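Local coordinates for nuclear fusion protein BIK1 (Saccharomyces cerevisiae, PDB 6FC6), which binds microtubules and kinesin, carries this CAP-Gly domain near its N-terminus, and is required for nuclear fusion, chromosome disjunction and nuclear segregation in mitosis, at residues G11-I16 and D41-I46; Q15-G20 and A76-K81. One frame throughout, in Å; residues are numbered along the deposited sequence.

Contact 1 of 2, residues G11-I16 and D41-I46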
loop_
_atom_site.group_PDB
_atom_site.type_symbol
_atom_site.label_atom_id
_atom_site.label_comp_id
_atom_site.label_asym_id
_atom_site.label_seq_id
_atom_site.Cartn_x
_atom_site.Cartn_y
_atom_site.Cartn_z
ATOM N N GLY A 11 8.985 -1.039 -2.942
ATOM C CA GLY A 11 9.509 -0.706 -4.292
ATOM C C GLY A 11 9.150 -1.756 -5.344
ATOM O O GLY A 11 9.144 -1.458 -6.511
ATOM N N CYS A 12 8.763 -2.949 -4.928
ATOM C CA CYS A 12 8.225 -3.935 -5.846
ATOM C C CYS A 12 6.822 -3.666 -6.326
ATOM O O CYS A 12 6.107 -2.891 -5.752
ATOM C CB CYS A 12 8.248 -5.359 -5.250
ATOM S SG CYS A 12 6.832 -5.755 -4.133
ATOM N N PHE A 13 6.448 -4.396 -7.379
ATOM C CA PHE A 13 5.135 -4.334 -7.962
ATOM C C PHE A 13 4.352 -5.571 -7.689
ATOM O O PHE A 13 4.882 -6.644 -7.743
ATOM C CB PHE A 13 5.247 -4.079 -9.471
ATOM C CG PHE A 13 5.799 -2.710 -9.793
ATOM C CD1 PHE A 13 7.142 -2.477 -9.792
ATOM C CD2 PHE A 13 4.929 -1.639 -10.043
ATOM C CE1 PHE A 13 7.626 -1.216 -10.063
ATOM C CE2 PHE A 13 5.415 -0.394 -10.345
ATOM C CZ PHE A 13 6.762 -0.167 -10.298
ATOM N N ILE A 14 3.076 -5.415 -7.389
ATOM C CA ILE A 14 2.169 -6.526 -7.167
ATOM C C ILE A 14 0.930 -6.335 -8.030
ATOM O O ILE A 14 0.599 -5.218 -8.406
ATOM C CB ILE A 14 1.740 -6.689 -5.712
ATOM C CG1 ILE A 14 1.146 -5.398 -5.111
ATOM C CG2 ILE A 14 2.892 -7.174 -4.856
ATOM C CD1 ILE A 14 0.559 -5.622 -3.735
ATOM N N GLN A 15 0.230 -7.422 -8.303
ATOM C CA GLN A 15 -0.899 -7.399 -9.223
ATOM C C GLN A 15 -2.069 -7.616 -8.342
ATOM O O GLN A 15 -2.328 -8.711 -7.922
ATOM C CB GLN A 15 -0.796 -8.482 -10.308
ATOM C CG GLN A 15 -1.757 -8.254 -11.470
ATOM C CD GLN A 15 -1.255 -7.164 -12.423
ATOM O OE1 GLN A 15 -0.065 -7.127 -12.783
ATOM N NE2 GLN A 15 -2.151 -6.284 -12.836
ATOM N N ILE A 16 -2.746 -6.546 -7.985
ATOM C CA ILE A 16 -3.795 -6.624 -7.005
ATOM C C ILE A 16 -5.073 -6.979 -7.764
ATOM O O ILE A 16 -5.449 -6.254 -8.664
ATOM C CB ILE A 16 -3.994 -5.309 -6.279
ATOM C CG1 ILE A 16 -2.680 -4.910 -5.588
ATOM C CG2 ILE A 16 -5.097 -5.421 -5.246
ATOM C CD1 ILE A 16 -2.505 -3.417 -5.493
ATOM N N ASP A 41 0.990 2.515 -4.632
ATOM C CA ASP A 41 0.736 3.536 -5.585
ATOM C C ASP A 41 0.207 2.792 -6.856
ATOM O O ASP A 41 0.939 2.002 -7.468
ATOM C CB ASP A 41 2.011 4.255 -5.912
ATOM C CG ASP A 41 1.778 5.457 -6.873
ATOM O OD1 ASP A 41 0.714 5.529 -7.480
ATOM O OD2 ASP A 41 2.682 6.339 -7.009
ATOM N N LEU A 42 -1.024 3.063 -7.239
ATOM C CA LEU A 42 -1.624 2.361 -8.422
ATOM C C LEU A 42 -1.290 3.033 -9.771
ATOM O O LEU A 42 -1.737 2.573 -10.793
ATOM C CB LEU A 42 -3.109 2.265 -8.247
ATOM C CG LEU A 42 -3.542 1.547 -6.993
ATOM C CD1 LEU A 42 -4.978 1.767 -6.655
ATOM C CD2 LEU A 42 -3.280 0.057 -7.110
ATOM N N LEU A 43 -0.524 4.112 -9.761
ATOM C CA LEU A 43 -0.038 4.797 -10.959
ATOM C C LEU A 43 -1.125 5.272 -11.920
ATOM O O LEU A 43 -0.885 5.432 -13.110
ATOM C CB LEU A 43 0.928 3.871 -11.713
ATOM C CG LEU A 43 2.034 3.244 -10.847
ATOM C CD1 LEU A 43 2.880 2.279 -11.664
ATOM C CD2 LEU A 43 2.902 4.336 -10.274
ATOM N N ALA A 44 -2.296 5.515 -11.349
ATOM C CA ALA A 44 -3.441 6.087 -11.940
ATOM C C ALA A 44 -4.378 6.483 -10.808
ATOM O O ALA A 44 -4.284 5.969 -9.673
ATOM C CB ALA A 44 -4.131 5.080 -12.866
ATOM N N ASN A 45 -5.324 7.376 -11.118
ATOM C CA ASN A 45 -6.237 7.852 -10.111
ATOM C C ASN A 45 -7.382 6.925 -9.761
ATOM O O ASN A 45 -8.526 7.370 -9.709
ATOM C CB ASN A 45 -6.756 9.216 -10.488
ATOM C CG ASN A 45 -5.692 10.267 -10.447
ATOM O OD1 ASN A 45 -4.948 10.396 -9.441
ATOM N ND2 ASN A 45 -5.640 11.071 -11.470
ATOM N N ILE A 46 -7.068 5.651 -9.553
ATOM C CA ILE A 46 -8.037 4.640 -9.138
ATOM C C ILE A 46 -7.854 4.254 -7.667
ATOM O O ILE A 46 -8.492 3.301 -7.176
ATOM C CB ILE A 46 -7.964 3.400 -10.028
ATOM C CG1 ILE A 46 -6.526 2.870 -10.118
ATOM C CG2 ILE A 46 -8.447 3.790 -11.447
ATOM C CD1 ILE A 46 -6.417 1.478 -10.671
#
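In the SH3-like antiparallel sheet of the CAP-Gly domain, edge strand 13-16 meets the turn that follows strand 37-41 through two separate apolar pairs, Phe13 with Leu43 and Ile16 with Leu42. Strand 20-28 lies between strands 13-16 and 37-41, so the backbones stay well apart, with the CA atoms of Phe13 and Asp41 9.3 Å from each other, and side chains span the gap. At the outer pair, CD1 of Leu43 comes up to the edge of the Phe13 ring, in its plane, 3.9 Å from CE2. The two side chains cross at about a right angle, and Arg21 makes a cation-pi contact with the same ring. At the inner pair, the end of Ile16 runs across the Leu42 branch, CD1 lying 3.9 Å from Leu42 CD2. Ile16 points its CB at the turn; with CG1 beside the backbone N and anti to the carbonyl carbon (chi1 -59°), the further torsion (chi2 149°) brings CD1 to Leu42. Ile70 and Leu68 of strand 67-71 pack on Ile16 and Leu42 respectively. The turn is an Asx turn: Leu43 N donates to Asp41 OD1 at 3.0 Å with an N-H...O angle of 161°, reaching the oxygen from above the carboxylate plane. Ser66 OG also bonds OD1 and Glu62 N bonds OD2, tying both carboxylate oxygens of this buried aspartate. The joint between the segments is therefore wholly apolar, part core and part surface, while the bonds to Asp41 are consistent with fixing the backbone that carries Leu42 and Leu43.

Contact 2 of 2, residues Q15-G20 and A76-K81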
loop_
_atom_site.group_PDB
_atom_site.type_symbol
_atom_site.label_atom_id
_atom_site.label_comp_id
_atom_site.label_asym_id
_atom_site.label_seq_id
_atom_site.Cartn_x
_atom_site.Cartn_y
_atom_site.Cartn_z
ATOM N N GLN A 15 0.230 -7.422 -8.303
ATOM C CA GLN A 15 -0.899 -7.399 -9.223
ATOM C C GLN A 15 -2.069 -7.616 -8.342
ATOM O O GLN A 15 -2.328 -8.711 -7.922
ATOM C CB GLN A 15 -0.796 -8.482 -10.308
ATOM C CG GLN A 15 -1.757 -8.254 -11.470
ATOM C CD GLN A 15 -1.255 -7.164 -12.423
ATOM O OE1 GLN A 15 -0.065 -7.127 -12.783
ATOM N NE2 GLN A 15 -2.151 -6.284 -12.836
ATOM N N ILE A 16 -2.746 -6.546 -7.985
ATOM C CA ILE A 16 -3.795 -6.624 -7.005
ATOM C C ILE A 16 -5.073 -6.979 -7.764
ATOM O O ILE A 16 -5.449 -6.254 -8.664
ATOM C CB ILE A 16 -3.994 -5.309 -6.279
ATOM C CG1 ILE A 16 -2.680 -4.910 -5.588
ATOM C CG2 ILE A 16 -5.097 -5.421 -5.246
ATOM C CD1 ILE A 16 -2.505 -3.417 -5.493
ATOM N N PRO A 17 -5.720 -8.095 -7.394
ATOM C CA PRO A 17 -6.946 -8.504 -8.074
ATOM C C PRO A 17 -7.998 -7.421 -7.952
ATOM O O PRO A 17 -8.160 -6.860 -6.874
ATOM C CB PRO A 17 -7.383 -9.756 -7.293
ATOM C CG PRO A 17 -6.770 -9.593 -5.939
ATOM C CD PRO A 17 -5.447 -8.925 -6.198
ATOM N N ASN A 18 -8.633 -7.105 -9.079
ATOM C CA ASN A 18 -9.726 -6.123 -9.191
ATOM C C ASN A 18 -9.273 -4.685 -9.117
ATOM O O ASN A 18 -10.104 -3.794 -9.088
ATOM C CB ASN A 18 -10.857 -6.372 -8.170
ATOM C CG ASN A 18 -11.485 -7.764 -8.310
ATOM O OD1 ASN A 18 -11.588 -8.317 -9.420
ATOM N ND2 ASN A 18 -11.910 -8.341 -7.180
ATOM N N LEU A 19 -7.966 -4.452 -9.076
ATOM C CA LEU A 19 -7.452 -3.100 -9.038
ATOM C C LEU A 19 -6.465 -2.873 -10.114
ATOM O O LEU A 19 -6.614 -1.988 -10.894
ATOM C CB LEU A 19 -6.845 -2.798 -7.664
ATOM C CG LEU A 19 -7.232 -1.416 -7.094
ATOM C CD1 LEU A 19 -8.601 -0.891 -7.472
ATOM C CD2 LEU A 19 -7.130 -1.437 -5.587
ATOM N N GLY A 20 -5.448 -3.702 -10.194
ATOM C CA GLY A 20 -4.418 -3.547 -11.191
ATOM C C GLY A 20 -3.029 -3.669 -10.560
ATOM O O GLY A 20 -2.877 -4.081 -9.421
ATOM N N ALA A 76 -0.719 -9.907 1.521
ATOM C CA ALA A 76 0.547 -10.458 2.032
ATOM C C ALA A 76 1.141 -11.521 1.118
ATOM O O ALA A 76 2.325 -11.458 0.849
ATOM C CB ALA A 76 0.352 -11.049 3.433
ATOM N N SER A 77 0.335 -12.475 0.627
ATOM C CA SER A 77 0.908 -13.498 -0.257
ATOM C C SER A 77 1.392 -12.913 -1.581
ATOM O O SER A 77 2.459 -13.320 -2.102
ATOM C CB SER A 77 -0.051 -14.681 -0.495
ATOM O OG SER A 77 -1.275 -14.197 -0.975
ATOM N N LEU A 78 0.687 -11.900 -2.098
ATOM C CA LEU A 78 1.145 -11.237 -3.327
ATOM C C LEU A 78 2.475 -10.583 -3.121
ATOM O O LEU A 78 3.340 -10.666 -3.979
ATOM C CB LEU A 78 0.131 -10.222 -3.815
ATOM C CG LEU A 78 -1.249 -10.825 -4.092
ATOM C CD1 LEU A 78 -2.322 -9.764 -4.291
ATOM C CD2 LEU A 78 -1.179 -11.731 -5.298
ATOM N N ILE A 79 2.690 -9.979 -1.940
ATOM C CA ILE A 79 3.945 -9.301 -1.692
ATOM C C ILE A 79 5.091 -10.317 -1.525
ATOM O O ILE A 79 6.213 -10.109 -2.002
ATOM C CB ILE A 79 3.850 -8.408 -0.423
ATOM C CG1 ILE A 79 2.820 -7.321 -0.619
ATOM C CG2 ILE A 79 5.213 -7.813 -0.109
ATOM C CD1 ILE A 79 2.555 -6.493 0.637
ATOM N N GLU A 80 4.796 -11.412 -0.855
ATOM C CA GLU A 80 5.768 -12.500 -0.698
ATOM C C GLU A 80 6.238 -13.049 -2.051
ATOM O O GLU A 80 7.413 -13.224 -2.243
ATOM C CB GLU A 80 5.180 -13.658 0.119
ATOM C CG GLU A 80 6.213 -14.763 0.394
ATOM C CD GLU A 80 7.418 -14.287 1.205
ATOM O OE1 GLU A 80 7.334 -13.266 1.943
ATOM O OE2 GLU A 80 8.466 -14.937 1.098
ATOM N N LYS A 81 5.317 -13.269 -2.963
ATOM C CA LYS A 81 5.661 -13.738 -4.313
ATOM C C LYS A 81 6.407 -12.706 -5.152
ATOM O O LYS A 81 7.138 -13.083 -6.046
ATOM C CB LYS A 81 4.395 -14.204 -5.057
#
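Leu78 reaches Pro17 because its CG sits beside the backbone N and anti to the carbonyl carbon (chi1 -58°), with an extended second torsion (chi2 168°) that carries CD1 out from the helix. The two side chains reach toward each other, and the leucine CD1 methyl ends 3.8 Å from CD of the Pro17 ring. The same methyl also touches the strand backbone, packing 3.8 Å from Gln15 O, and it comes within 4.4 Å of Ile16 CA. CD2, the other branch, lies farther from that carbonyl, at 4.2 Å from Gln15 O. Gln15 thus takes part through its main chain, its side chain leading away from the helix and lying against Arg21. The contact sets helix 72-81 against the end of edge strand 13-16, just where the chain turns back into strand 20-28 of the CAP-Gly sheet. That turn contains a classic beta bulge: Leu19 N and Gly20 N both donate to Ile16 O, and Ile16 N returns a bond to Gly20 O at 2.9 Å. Three backbone bonds thereby hold the strand end on which Leu78 rests. One residue further along the helix, buried Ile79 packs on Tyr6 of helix 4-7 and on Leu24 of strand 20-28, while Glu80 OE1 forms a salt bridge with Arg5.

Both contacts start from edge strand 13-16 and share Gln15 and Ile16, with centres about 9 Å apart. Along the chain the strand comes first, then the turn at 41-46 and last helix 72-81; contact 1 joins the strand to the loop after strand 37-41 and contact 2 joins it to the C-terminal helix. They touch directly: Leu42 CD1 lies 3.9 Å from Leu19 CG, and Ile14 CG2 lies 3.6 Å from Leu78 O. The strand thus packs against both the loop leaving strand 37-41 and helix 72-81, bringing the helix onto the edge of the four-stranded sheet within the single chain of this assembly.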